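Local coordinates for SLT domain-containing protein (Bdellovibrio bacteriovorus HD100, PDB 6TAB), which probably cleaves peptidoglycan as a lysozyme-like hydrolase of altered substrate specificity that facilitates the predator's exit from its prey cell, at residues V108-R113 against G212-K217; G168-S173 against R227-L232; N178-G183 against I201-R206. All coordinates share one frame; numbering follows the deposited sequence.

Interaction 1 (V108-R113 against G212-K217)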
ATOM      1  N   VAL A 108     -10.703  -7.067  -8.178  1.00 12.12           N
ATOM      2  CA  VAL A 108     -11.060  -5.797  -8.873  1.00 12.71           C
ATOM      3  C   VAL A 108     -10.387  -5.738 -10.256  1.00 12.40           C
ATOM      4  O   VAL A 108      -9.205  -6.077 -10.389  1.00 14.42           O
ATOM      5  CB  VAL A 108     -10.612  -4.567  -8.034  1.00 15.53           C
ATOM      6  CG1 VAL A 108     -10.920  -3.242  -8.711  1.00 17.49           C
ATOM      7  CG2 VAL A 108     -11.216  -4.613  -6.659  1.00 18.16           C
ATOM      8  N   ILE A 109     -11.089  -5.243 -11.267  1.00 12.67           N
ATOM      9  CA  ILE A 109     -10.472  -4.849 -12.500  1.00 13.58           C
ATOM     10  C   ILE A 109     -10.551  -3.294 -12.513  1.00 12.51           C
ATOM     11  O   ILE A 109     -11.643  -2.673 -12.695  1.00 15.17           O
ATOM     12  CB  ILE A 109     -11.154  -5.420 -13.786  1.00 14.95           C
ATOM     13  CG1 ILE A 109     -11.077  -6.945 -13.757  1.00 16.74           C
ATOM     14  CG2 ILE A 109     -10.566  -4.854 -15.089  1.00 16.37           C
ATOM     15  CD1 ILE A 109     -11.825  -7.646 -14.853  1.00 22.34           C
ATOM     16  N   PRO A 110      -9.462  -2.553 -12.165  1.00 12.49           N
ATOM     17  CA  PRO A 110      -9.552  -1.134 -11.796  1.00 13.23           C
ATOM     18  C   PRO A 110      -9.838  -0.179 -12.978  1.00 12.15           C
ATOM     19  O   PRO A 110      -9.282  -0.379 -14.087  1.00 12.82           O
ATOM     20  CB  PRO A 110      -8.210  -0.778 -11.155  1.00 16.62           C
ATOM     21  CG  PRO A 110      -7.375  -1.945 -11.264  1.00 21.15           C
ATOM     22  CD  PRO A 110      -8.100  -3.072 -11.917  1.00 15.04           C
ATOM     23  N   ALA A 111     -10.657   0.867 -12.738  1.00 12.31           N
ATOM     24  CA  ALA A 111     -11.032   1.829 -13.788  1.00 12.48           C
ATOM     25  C   ALA A 111      -9.849   2.658 -14.289  1.00 14.16           C
ATOM     26  O   ALA A 111      -9.942   3.182 -15.419  1.00 16.12           O
ATOM     27  CB  ALA A 111     -12.126   2.746 -13.331  1.00 14.40           C
ATOM     28  N   ASP A 112      -8.798   2.805 -13.477  1.00 13.14           N
ATOM     29  CA  ASP A 112      -7.568   3.546 -13.852  1.00 13.78           C
ATOM     30  C   ASP A 112      -6.424   2.601 -14.261  1.00 12.51           C
ATOM     31  O   ASP A 112      -5.242   3.014 -14.221  1.00 13.59           O
ATOM     32  CB  ASP A 112      -7.203   4.517 -12.736  1.00 14.59           C
ATOM     33  CG  ASP A 112      -7.085   3.898 -11.346  1.00 14.15           C
ATOM     34  OD1 ASP A 112      -7.395   2.661 -11.176  1.00 15.57           O
ATOM     35  OD2 ASP A 112      -6.700   4.670 -10.400  1.00 15.44           O
ATOM     36  N   ARG A 113      -6.708   1.369 -14.701  1.00 12.46           N
ATOM     37  CA  ARG A 113      -5.670   0.482 -15.251  1.00 13.02           C
ATOM     38  C   ARG A 113      -4.957   1.122 -16.457  1.00 12.59           C
ATOM     39  O   ARG A 113      -3.737   0.895 -16.619  1.00 13.34           O
ATOM     40  CB  ARG A 113      -6.260  -0.889 -15.579  1.00 13.04           C
ATOM     41  CG  ARG A 113      -7.363  -0.901 -16.632  1.00 13.87           C
ATOM     42  CD  ARG A 113      -8.153  -2.212 -16.604  1.00 14.25           C
ATOM     43  NE  ARG A 113      -9.222  -2.319 -17.601  1.00 14.00           N
ATOM     44  CZ  ARG A 113     -10.485  -1.863 -17.484  1.00 13.19           C
ATOM     45  NH1 ARG A 113     -10.928  -1.298 -16.365  1.00 12.89           N
ATOM     46  NH2 ARG A 113     -11.302  -2.055 -18.521  1.00 16.07           N
ATOM     47  N   GLY A 212     -13.579   0.735  -6.970  1.00 11.75           N
ATOM     48  CA  GLY A 212     -13.319   0.177  -8.294  1.00 11.56           C
ATOM     49  C   GLY A 212     -12.124   0.782  -9.023  1.00 11.50           C
ATOM     50  O   GLY A 212     -12.083   0.721 -10.275  1.00 13.36           O
ATOM     51  N   ARG A 213     -11.152   1.349  -8.285  1.00 12.16           N
ATOM     52  CA  ARG A 213      -9.988   2.026  -8.885  1.00 12.42           C
ATOM     53  C   ARG A 213      -8.875   2.112  -7.841  1.00 12.46           C
ATOM     54  O   ARG A 213      -9.127   2.028  -6.621  1.00 13.37           O
ATOM     55  CB  ARG A 213     -10.385   3.381  -9.474  1.00 14.61           C
ATOM     56  CG  ARG A 213     -10.956   4.359  -8.476  1.00 15.25           C
ATOM     57  CD  ARG A 213     -11.573   5.625  -9.115  1.00 16.85           C
ATOM     58  NE  ARG A 213     -10.541   6.405  -9.764  1.00 17.01           N
ATOM     59  CZ  ARG A 213     -10.522   6.853 -11.014  1.00 17.30           C
ATOM     60  NH1 ARG A 213     -11.596   6.766 -11.779  1.00 20.88           N
ATOM     61  NH2 ARG A 213      -9.414   7.421 -11.478  1.00 19.65           N
ATOM     62  N   ILE A 214      -7.640   2.263  -8.356  1.00 12.37           N
ATOM     63  CA  ILE A 214      -6.434   2.310  -7.506  1.00 12.37           C
ATOM     64  C   ILE A 214      -6.272   3.644  -6.769  1.00 12.73           C
ATOM     65  O   ILE A 214      -5.903   3.655  -5.567  1.00 14.25           O
ATOM     66  CB  ILE A 214      -5.188   1.963  -8.336  1.00 12.85           C
ATOM     67  CG1 ILE A 214      -5.266   0.516  -8.847  1.00 14.63           C
ATOM     68  CG2 ILE A 214      -3.886   2.225  -7.572  1.00 13.77           C
ATOM     69  CD1 ILE A 214      -4.244   0.137  -9.919  1.00 16.69           C
ATOM     70  N   ALA A 215      -6.532   4.750  -7.477  1.00 13.06           N
ATOM     71  CA  ALA A 215      -6.319   6.097  -6.909  1.00 13.16           C
ATOM     72  C   ALA A 215      -7.214   7.094  -7.672  1.00 15.23           C
ATOM     73  O   ALA A 215      -8.247   6.707  -8.236  1.00 16.31           O
ATOM     74  CB  ALA A 215      -4.830   6.423  -6.924  1.00 15.39           C
ATOM     75  N   GLY A 216      -6.834   8.374  -7.668  1.00 14.75           N
ATOM     76  CA  GLY A 216      -7.512   9.461  -8.411  1.00 15.35           C
ATOM     77  C   GLY A 216      -8.583  10.182  -7.586  1.00 16.08           C
ATOM     78  O   GLY A 216      -8.984   9.757  -6.510  1.00 17.96           O
ATOM     79  N   LYS A 217      -8.979  11.354  -8.093  1.00 20.58           N
ATOM     80  CA  LYS A 217      -9.994  12.186  -7.493  1.00 21.73           C
ATOM     81  C   LYS A 217     -11.197  12.243  -8.452  1.00 22.60           C
ATOM     82  O   LYS A 217     -11.043  12.583  -9.615  1.00 27.58           O
ATOM     83  CB  LYS A 217      -9.446  13.589  -7.212  1.00 25.64           C
ATOM     84  CG  LYS A 217     -10.360  14.507  -6.412  1.00 31.88           C
ATOM     85  CD  LYS A 217      -9.870  15.955  -6.299  1.00 37.28           C
ATOM     86  CE  LYS A 217      -9.183  16.257  -4.996  1.00 45.27           C
ATOM     87  NZ  LYS A 217      -9.245  17.704  -4.691  1.00 53.23           N
TER
HETATM   88  O   HOH W   1      -6.242   7.371 -11.022  1.00 17.63           O
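The backbones of P110 and R213 come within 4.3 Å at their CA atoms, in two loop segments that run about 45° apart. A single backbone hydrogen bond, A111 N to G212 O (2.8 Å), joins them, and P110 CA adds a CA-H...O contact to the same oxygen. D112 carries the rest. Its carboxylate reaches across like a fork and takes two consecutive backbone N-H groups, I214 N on OD1 and A215 N on OD2, both at 2.9 Å and both on the syn lone pairs; the first bond is almost straight at 175°. CG of D112 stands between its own backbone N and carbonyl carbon (chi1 53°), a torsion that turns the carboxylate to the opposing loop. A water donates to D112 OD2 and accepts from R213 NH2, linking two groups whose charges, 4.0 Å apart, are not in a salt bridge. The R213 side chain bends at chi3 and folds back on its own loop, where R213 NE gives a 2.8 Å bond to A215 O in the guanidinium plane. Beside this polar patch, P110 CB and CG rest on CG1 and CD1 of I214, an apolar contact between two buried residues. G212, with positive phi, is the first residue past helix 193-211, and D112 sits just before helix 113-116. I214 also packs on F116 of that short helix and on Y131 and W132 of helix 125-144, so the contact joins the helix 193-211 exit to both, just ahead of strand 217-218.

Interaction 2 (G168-S173 against R227-L232)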
ATOM      1  N   GLY A 168       5.855   3.338  11.333  1.00 14.46           N
ATOM      2  CA  GLY A 168       6.274   2.137  10.594  1.00 13.97           C
ATOM      3  C   GLY A 168       6.338   2.310   9.075  1.00 13.06           C
ATOM      4  O   GLY A 168       6.309   3.427   8.530  1.00 14.31           O
ATOM      5  N   LEU A 169       6.407   1.162   8.395  1.00 13.67           N
ATOM      6  CA  LEU A 169       6.755   1.110   6.962  1.00 13.36           C
ATOM      7  C   LEU A 169       5.809   1.975   6.106  1.00 12.44           C
ATOM      8  O   LEU A 169       6.262   2.658   5.157  1.00 13.73           O
ATOM      9  CB  LEU A 169       6.776  -0.339   6.461  1.00 13.41           C
ATOM     10  CG  LEU A 169       7.894  -1.233   6.989  1.00 14.14           C
ATOM     11  CD1 LEU A 169       7.746  -2.619   6.380  1.00 14.34           C
ATOM     12  CD2 LEU A 169       9.277  -0.633   6.721  1.00 14.84           C
ATOM     13  N   LEU A 170       4.483   1.872   6.357  1.00 12.40           N
ATOM     14  CA  LEU A 170       3.441   2.576   5.560  1.00 12.37           C
ATOM     15  C   LEU A 170       2.849   3.796   6.304  1.00 12.67           C
ATOM     16  O   LEU A 170       1.873   4.393   5.847  1.00 13.50           O
ATOM     17  CB  LEU A 170       2.342   1.563   5.175  1.00 11.78           C
ATOM     18  CG  LEU A 170       2.744   0.514   4.135  1.00 13.03           C
ATOM     19  CD1 LEU A 170       1.719  -0.607   4.072  1.00 14.80           C
ATOM     20  CD2 LEU A 170       2.955   1.147   2.768  1.00 14.41           C
ATOM     21  N   GLN A 171       3.453   4.187   7.436  1.00 12.87           N
ATOM     22  CA  GLN A 171       3.049   5.410   8.156  1.00 13.16           C
ATOM     23  C   GLN A 171       1.528   5.352   8.475  1.00 14.19           C
ATOM     24  O   GLN A 171       0.749   6.263   8.164  1.00 15.92           O
ATOM     25  CB  GLN A 171       3.518   6.671   7.421  1.00 14.10           C
ATOM     26  CG  GLN A 171       5.058   6.819   7.484  1.00 14.75           C
ATOM     27  CD  GLN A 171       5.537   7.182   8.877  1.00 14.56           C
ATOM     28  OE1 GLN A 171       5.439   8.342   9.298  1.00 16.87           O
ATOM     29  NE2 GLN A 171       6.043   6.202   9.618  1.00 15.33           N
ATOM     30  N   ILE A 172       1.151   4.270   9.164  1.00 13.56           N
ATOM     31  CA  ILE A 172      -0.214   4.011   9.652  1.00 13.74           C
ATOM     32  C   ILE A 172      -0.276   4.473  11.106  1.00 14.61           C
ATOM     33  O   ILE A 172       0.727   4.446  11.823  1.00 16.39           O
ATOM     34  CB  ILE A 172      -0.581   2.519   9.476  1.00 15.44           C
ATOM     35  CG1 ILE A 172      -0.593   2.160   7.967  1.00 16.83           C
ATOM     36  CG2 ILE A 172      -1.901   2.150  10.173  1.00 15.74           C
ATOM     37  CD1 ILE A 172      -0.623   0.669   7.662  1.00 17.51           C
ATOM     38  N   SER A 173      -1.457   4.897  11.555  1.00 15.36           N
ATOM     39  CA  SER A 173      -1.685   5.300  12.946  1.00 15.37           C
ATOM     40  C   SER A 173      -2.650   4.337  13.659  1.00 15.31           C
ATOM     41  O   SER A 173      -3.446   3.637  13.011  1.00 17.20           O
ATOM     42  CB  SER A 173      -2.149   6.759  13.045  1.00 18.52           C
ATOM     43  OG  SER A 173      -3.149   7.072  12.096  1.00 22.18           O
ATOM     44  N   ARG A 227      -7.523   7.419  -0.699  1.00 14.82           N
ATOM     45  CA  ARG A 227      -8.327   7.766   0.520  1.00 17.03           C
ATOM     46  C   ARG A 227      -7.416   7.872   1.765  1.00 16.36           C
ATOM     47  O   ARG A 227      -7.670   8.716   2.648  1.00 19.81           O
ATOM     48  CB  ARG A 227      -9.410   6.699   0.770  1.00 19.61           C
ATOM     49  CG  ARG A 227     -10.529   6.629  -0.267  1.00 21.36           C
ATOM     50  CD  ARG A 227     -11.880   6.587   0.351  1.00 21.77           C
ATOM     51  NE  ARG A 227     -12.941   6.390  -0.616  1.00 18.90           N
ATOM     52  CZ  ARG A 227     -14.212   6.631  -0.303  1.00 21.76           C
ATOM     53  NH1 ARG A 227     -14.520   7.326   0.805  1.00 26.23           N
ATOM     54  NH2 ARG A 227     -15.162   6.217  -1.127  1.00 22.56           N
ATOM     55  N   TYR A 228      -6.371   7.033   1.863  1.00 15.62           N
ATOM     56  CA  TYR A 228      -5.531   6.937   3.091  1.00 14.87           C
ATOM     57  C   TYR A 228      -4.151   7.600   2.895  1.00 15.59           C
ATOM     58  O   TYR A 228      -3.673   8.258   3.825  1.00 18.38           O
ATOM     59  CB  TYR A 228      -5.349   5.466   3.522  1.00 13.73           C
ATOM     60  CG  TYR A 228      -4.868   5.321   4.956  1.00 15.07           C
ATOM     61  CD1 TYR A 228      -3.507   5.304   5.272  1.00 14.72           C
ATOM     62  CD2 TYR A 228      -5.775   5.238   6.012  1.00 16.28           C
ATOM     63  CE1 TYR A 228      -3.066   5.255   6.589  1.00 16.26           C
ATOM     64  CE2 TYR A 228      -5.349   5.175   7.325  1.00 16.59           C
ATOM     65  CZ  TYR A 228      -3.995   5.208   7.625  1.00 16.62           C
ATOM     66  OH  TYR A 228      -3.560   5.167   8.933  1.00 18.55           O
ATOM     67  N   TRP A 229      -3.498   7.390   1.737  1.00 13.79           N
ATOM     68  CA  TRP A 229      -2.050   7.749   1.556  1.00 15.03           C
ATOM     69  C   TRP A 229      -1.861   8.945   0.609  1.00 15.85           C
ATOM     70  O   TRP A 229      -2.242   8.912  -0.570  1.00 16.06           O
ATOM     71  CB  TRP A 229      -1.239   6.547   1.056  1.00 14.21           C
ATOM     72  CG  TRP A 229      -1.025   5.444   2.042  1.00 13.98           C
ATOM     73  CD1 TRP A 229      -0.115   5.435   3.060  1.00 14.91           C
ATOM     74  CD2 TRP A 229      -1.702   4.168   2.099  1.00 12.92           C
ATOM     75  NE1 TRP A 229      -0.189   4.264   3.766  1.00 14.27           N
ATOM     76  CE2 TRP A 229      -1.128   3.450   3.181  1.00 13.09           C
ATOM     77  CE3 TRP A 229      -2.736   3.559   1.350  1.00 13.12           C
ATOM     78  CZ2 TRP A 229      -1.519   2.134   3.477  1.00 13.62           C
ATOM     79  CZ3 TRP A 229      -3.105   2.266   1.639  1.00 12.56           C
ATOM     80  CH2 TRP A 229      -2.525   1.574   2.702  1.00 14.04           C
ATOM     81  N   SER A 230      -1.158   9.969   1.107  1.00 18.40           N
ATOM     82  CA  SER A 230      -0.832  11.162   0.322  1.00 20.50           C
ATOM     83  C   SER A 230       0.055  10.843  -0.898  1.00 17.97           C
ATOM     84  O   SER A 230      -0.066  11.495  -1.943  1.00 18.07           O
ATOM     85  CB  SER A 230      -0.183  12.196   1.220  1.00 25.69           C
ATOM     86  OG  SER A 230       1.125  11.771   1.637  1.00 33.48           O
ATOM     87  N   VAL A 231       0.919   9.816  -0.794  1.00 16.35           N
ATOM     88  CA  VAL A 231       1.865   9.461  -1.895  1.00 16.43           C
ATOM     89  C   VAL A 231       1.110   8.933  -3.121  1.00 15.50           C
ATOM     90  O   VAL A 231       1.673   8.938  -4.223  1.00 16.90           O
ATOM     91  CB  VAL A 231       2.985   8.488  -1.459  1.00 17.39           C
ATOM     92  CG1 VAL A 231       3.871   9.132  -0.389  1.00 18.62           C
ATOM     93  CG2 VAL A 231       2.475   7.098  -1.067  1.00 15.77           C
ATOM     94  N   LEU A 232      -0.158   8.506  -2.955  1.00 15.18           N
ATOM     95  CA  LEU A 232      -1.007   8.024  -4.071  1.00 15.36           C
ATOM     96  C   LEU A 232      -1.892   9.143  -4.651  1.00 16.43           C
ATOM     97  O   LEU A 232      -2.626   8.871  -5.622  1.00 16.53           O
ATOM     98  CB  LEU A 232      -1.858   6.814  -3.630  1.00 14.39           C
ATOM     99  CG  LEU A 232      -1.094   5.526  -3.335  1.00 15.53           C
ATOM    100  CD1 LEU A 232      -2.038   4.426  -2.882  1.00 14.96           C
ATOM    101  CD2 LEU A 232      -0.260   5.051  -4.526  1.00 17.93           C
TER
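Y228 and W229 reach from one loop of the lysozyme-like SLT domain to the loop after strand 163-167, where a type I turn from G168 to Q171 leads into a G1 beta bulge at Q171 and I172 opposite R167. The tight part is at W229. Its indole NE1 gives a 2.9 Å hydrogen bond to L170 O, on a lone pair of the carbonyl and only 2° out of the ring plane, so the indole meets the turn by its edge. L170 CB lies 4.0 Å from W229 NE1, and M139 and E143 of helix 125-144 and I203 of helix 193-211 pack against the indole. Y228 CD1 sits over the centre of the W229 indole, 3.6 Å above the plane, so the tyrosine covers one face of it. The looser part is at the phenol, towards partly exposed S173. With CG anti to the backbone N (chi1 -163°), the Y228 ring extends to I172, whose side chain it crosses at about a right angle; CG1 of I172 is 4.2 Å from Y228 CE1. S173 N makes a long, weak hydrogen bond of 3.4 Å to Y228 OH, and the stronger polar partner of this hydroxyl is S176 OG in helix 174-178, which also bonds S173 OG. Within the turn, G168 O accepts both Q171 N and Q171 NE2, and NE2 has a second partner in M150 O. The side-chain hydrogen bond from Q171 NE2 to G168 O (3.0 Å) is nearly straight and lies in the amide plane.

Interaction 3 (N178-G183 against I201-R206)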
ATOM      1  N   ASN A 178      -6.841   0.630  13.420  1.00 18.83           N
ATOM      2  CA  ASN A 178      -7.638  -0.370  14.136  1.00 19.30           C
ATOM      3  C   ASN A 178      -9.117  -0.343  13.674  1.00 19.87           C
ATOM      4  O   ASN A 178      -9.784  -1.388  13.748  1.00 21.14           O
ATOM      5  CB  ASN A 178      -7.470  -0.241  15.656  1.00 20.36           C
ATOM      6  CG  ASN A 178      -6.254  -0.972  16.207  1.00 20.50           C
ATOM      7  OD1 ASN A 178      -5.618  -1.760  15.482  1.00 21.84           O
ATOM      8  ND2 ASN A 178      -5.950  -0.728  17.485  1.00 23.17           N
ATOM      9  N   ALA A 179      -9.596   0.756  13.081  1.00 18.98           N
ATOM     10  CA  ALA A 179     -10.954   0.806  12.457  1.00 19.90           C
ATOM     11  C   ALA A 179     -11.075  -0.126  11.227  1.00 19.44           C
ATOM     12  O   ALA A 179     -12.188  -0.379  10.740  1.00 23.72           O
ATOM     13  CB  ALA A 179     -11.283   2.225  12.089  1.00 22.44           C
ATOM     14  N   TYR A 180      -9.943  -0.591  10.672  1.00 17.17           N
ATOM     15  CA  TYR A 180      -9.933  -1.572   9.549  1.00 18.22           C
ATOM     16  C   TYR A 180      -9.800  -3.029  10.041  1.00 19.18           C
ATOM     17  O   TYR A 180      -9.698  -3.961   9.233  1.00 22.77           O
ATOM     18  CB  TYR A 180      -8.788  -1.289   8.569  1.00 17.33           C
ATOM     19  CG  TYR A 180      -8.911   0.007   7.803  1.00 16.86           C
ATOM     20  CD1 TYR A 180      -8.453   1.192   8.342  1.00 18.08           C
ATOM     21  CD2 TYR A 180      -9.476   0.055   6.531  1.00 16.75           C
ATOM     22  CE1 TYR A 180      -8.568   2.394   7.663  1.00 17.23           C
ATOM     23  CE2 TYR A 180      -9.609   1.257   5.845  1.00 18.11           C
ATOM     24  CZ  TYR A 180      -9.154   2.443   6.410  1.00 16.74           C
ATOM     25  OH  TYR A 180      -9.246   3.662   5.790  1.00 18.90           O
ATOM     26  N   GLY A 181      -9.691  -3.247  11.357  1.00 19.76           N
ATOM     27  CA  GLY A 181      -9.585  -4.589  11.920  1.00 19.95           C
ATOM     28  C   GLY A 181      -8.151  -5.085  12.053  1.00 20.14           C
ATOM     29  O   GLY A 181      -7.927  -6.275  12.163  1.00 23.80           O
ATOM     30  N   CYS A 182      -7.184  -4.166  12.041  1.00 18.32           N
ATOM     31  CA  CYS A 182      -5.754  -4.471  12.064  1.00 19.73           C
ATOM     32  C   CYS A 182      -5.337  -5.107  13.400  1.00 21.59           C
ATOM     33  O   CYS A 182      -4.327  -5.845  13.413  1.00 25.58           O
ATOM     34  CB  CYS A 182      -4.924  -3.233  11.677  1.00 20.40           C
ATOM     35  SG  CYS A 182      -5.234  -2.725   9.950  1.00 21.38           S
ATOM     36  N   GLY A 183      -6.082  -4.857  14.497  1.00 21.74           N
ATOM     37  CA  GLY A 183      -5.816  -5.477  15.784  1.00 23.57           C
ATOM     38  C   GLY A 183      -4.418  -5.190  16.352  1.00 22.34           C
ATOM     39  O   GLY A 183      -3.799  -6.078  16.927  1.00 25.76           O
ATOM     40  N   ILE A 201      -2.575  -3.989   3.483  1.00 11.72           N
ATOM     41  CA  ILE A 201      -3.425  -4.852   2.642  1.00 11.79           C
ATOM     42  C   ILE A 201      -4.918  -4.666   3.007  1.00 11.97           C
ATOM     43  O   ILE A 201      -5.768  -4.547   2.099  1.00 12.90           O
ATOM     44  CB  ILE A 201      -2.980  -6.339   2.685  1.00 12.83           C
ATOM     45  CG1 ILE A 201      -1.578  -6.519   2.083  1.00 13.73           C
ATOM     46  CG2 ILE A 201      -3.994  -7.194   1.983  1.00 13.61           C
ATOM     47  CD1 ILE A 201      -0.898  -7.827   2.432  1.00 15.75           C
ATOM     48  N   ARG A 202      -5.256  -4.661   4.304  1.00 11.93           N
ATOM     49  CA  ARG A 202      -6.659  -4.454   4.729  1.00 12.29           C
ATOM     50  C   ARG A 202      -7.196  -3.106   4.212  1.00 12.69           C
ATOM     51  O   ARG A 202      -8.391  -3.027   3.817  1.00 13.51           O
ATOM     52  CB  ARG A 202      -6.816  -4.523   6.258  1.00 13.62           C
ATOM     53  CG  ARG A 202      -6.577  -5.894   6.884  1.00 14.40           C
ATOM     54  CD  ARG A 202      -6.750  -5.847   8.406  1.00 16.77           C
ATOM     55  NE  ARG A 202      -6.611  -7.129   9.071  1.00 18.27           N
ATOM     56  CZ  ARG A 202      -7.597  -7.986   9.352  1.00 18.09           C
ATOM     57  NH1 ARG A 202      -8.832  -7.769   8.906  1.00 21.90           N
ATOM     58  NH2 ARG A 202      -7.335  -9.065  10.083  1.00 22.53           N
ATOM     59  N   ILE A 203      -6.417  -2.026   4.258  1.00 12.13           N
ATOM     60  CA  ILE A 203      -6.865  -0.693   3.845  1.00 12.32           C
ATOM     61  C   ILE A 203      -7.144  -0.673   2.332  1.00 12.01           C
ATOM     62  O   ILE A 203      -8.225  -0.226   1.876  1.00 13.33           O
ATOM     63  CB  ILE A 203      -5.846   0.387   4.273  1.00 12.96           C
ATOM     64  CG1 ILE A 203      -5.719   0.473   5.804  1.00 13.14           C
ATOM     65  CG2 ILE A 203      -6.187   1.737   3.659  1.00 13.68           C
ATOM     66  CD1 ILE A 203      -4.513   1.299   6.292  1.00 14.83           C
ATOM     67  N   LEU A 204      -6.218  -1.247   1.525  1.00 12.47           N
ATOM     68  CA  LEU A 204      -6.418  -1.371   0.068  1.00 12.02           C
ATOM     69  C   LEU A 204      -7.633  -2.272  -0.244  1.00 13.04           C
ATOM     70  O   LEU A 204      -8.421  -1.986  -1.172  1.00 13.32           O
ATOM     71  CB  LEU A 204      -5.152  -1.895  -0.615  1.00 12.33           C
ATOM     72  CG  LEU A 204      -3.942  -0.954  -0.601  1.00 13.68           C
ATOM     73  CD1 LEU A 204      -2.678  -1.680  -1.042  1.00 15.05           C
ATOM     74  CD2 LEU A 204      -4.164   0.268  -1.516  1.00 14.58           C
ATOM     75  N   ASP A 205      -7.758  -3.395   0.478  1.00 12.80           N
ATOM     76  CA  ASP A 205      -8.859  -4.344   0.240  1.00 12.55           C
ATOM     77  C   ASP A 205     -10.236  -3.649   0.409  1.00 13.61           C
ATOM     78  O   ASP A 205     -11.198  -3.960  -0.332  1.00 16.31           O
ATOM     79  CB  ASP A 205      -8.763  -5.579   1.149  1.00 13.31           C
ATOM     80  CG  ASP A 205      -9.749  -6.689   0.831  1.00 15.59           C
ATOM     81  OD1 ASP A 205      -9.483  -7.432  -0.154  1.00 14.63           O
ATOM     82  OD2 ASP A 205     -10.757  -6.832   1.577  1.00 19.26           O
ATOM     83  N   ARG A 206     -10.357  -2.743   1.343  1.00 13.81           N
ATOM     84  CA  ARG A 206     -11.596  -2.022   1.528  1.00 13.09           C
ATOM     85  C   ARG A 206     -11.817  -1.007   0.410  1.00 13.82           C
ATOM     86  O   ARG A 206     -12.833  -1.068  -0.252  1.00 14.94           O
ATOM     87  CB  ARG A 206     -11.621  -1.271   2.868  1.00 14.99           C
ATOM     88  CG  ARG A 206     -12.988  -0.583   3.078  1.00 18.84           C
ATOM     89  CD  ARG A 206     -13.071   0.525   4.067  1.00 24.30           C
ATOM     90  NE  ARG A 206     -13.022   0.059   5.409  1.00 36.94           N
ATOM     91  CZ  ARG A 206     -13.012   0.845   6.516  1.00 42.01           C
ATOM     92  NH1 ARG A 206     -13.024   2.199   6.495  1.00 57.11           N
ATOM     93  NH2 ARG A 206     -12.924   0.244   7.666  1.00 37.71           N
TER
HETATM   94  O   HOH W   2     -10.248  -6.048   7.072  1.00 38.44           O
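Stacking and CH-pi contacts dominate around Y180, whose ring is sandwiched between two side chains of helix 193-211. I203 CG1 stands over the centre of one face, 3.6 Å from the Y180 centroid and only 5° off the ring normal. On the opposite face lies the R206 guanidinium, its centre 4.0 Å from that of the ring and the planes 24° apart, a cation-pi stack. R206 reaches this place by a CG anti to its backbone N (chi1 -176°) and a bend at chi3, which brings the guanidinium flat over the ring. At the edge of that guanidinium, R206 NH2 is 3.2 Å from A179 O. The Y180 hydroxyl bonds W207 NE1 on the same helix, fixing the far end of the ring.

The loop that presents the tyrosine ends helix 174-178 in a Schellman motif: G181 has positive phi, and a type I turn spans N178 to G181. The disulfide from C182 to C199 ties this helix end covalently to helix 193-211 within the lysozyme-like domain.

Polar and mixed contacts gather at R202, whose chain is extended from CG to NE. Its guanidinium lies with one face under G181 O, which sits 3.3 Å from R202 CZ, so the carbonyl meets the positive group from above rather than along an N-H. A water links R202 NH1, from which it accepts at 2.9 Å, to Y180 O, to which it donates. Van der Waals contact completes the set, with R202 CD 3.8 Å from the sulfur SG of C182.

Overall arrangement
From the N terminus, the chain passes helix 87-101 and reaches segment 108-113, which opens the longest loop, closed at 212-217 by interaction 1. Segment 168-173 opens the second, closed by 227-232; as 212-217 comes between these two, interactions 1 and 2 cross. Interaction 2 joins the loop between strand 163-167 and helix 174-178 to the loop ahead of helix 238-248. Interaction 3, from 178-183 to 201-206, falls within both loops. It joins the end of helix 174-178 to helix 193-211, whose exit interaction 1 ties to the region of helix 113-116. Interactions 2 and 3 touch through I203 and L204 against W229, and Y180 against Y228; interactions 1 and 2 meet at A215 and L232.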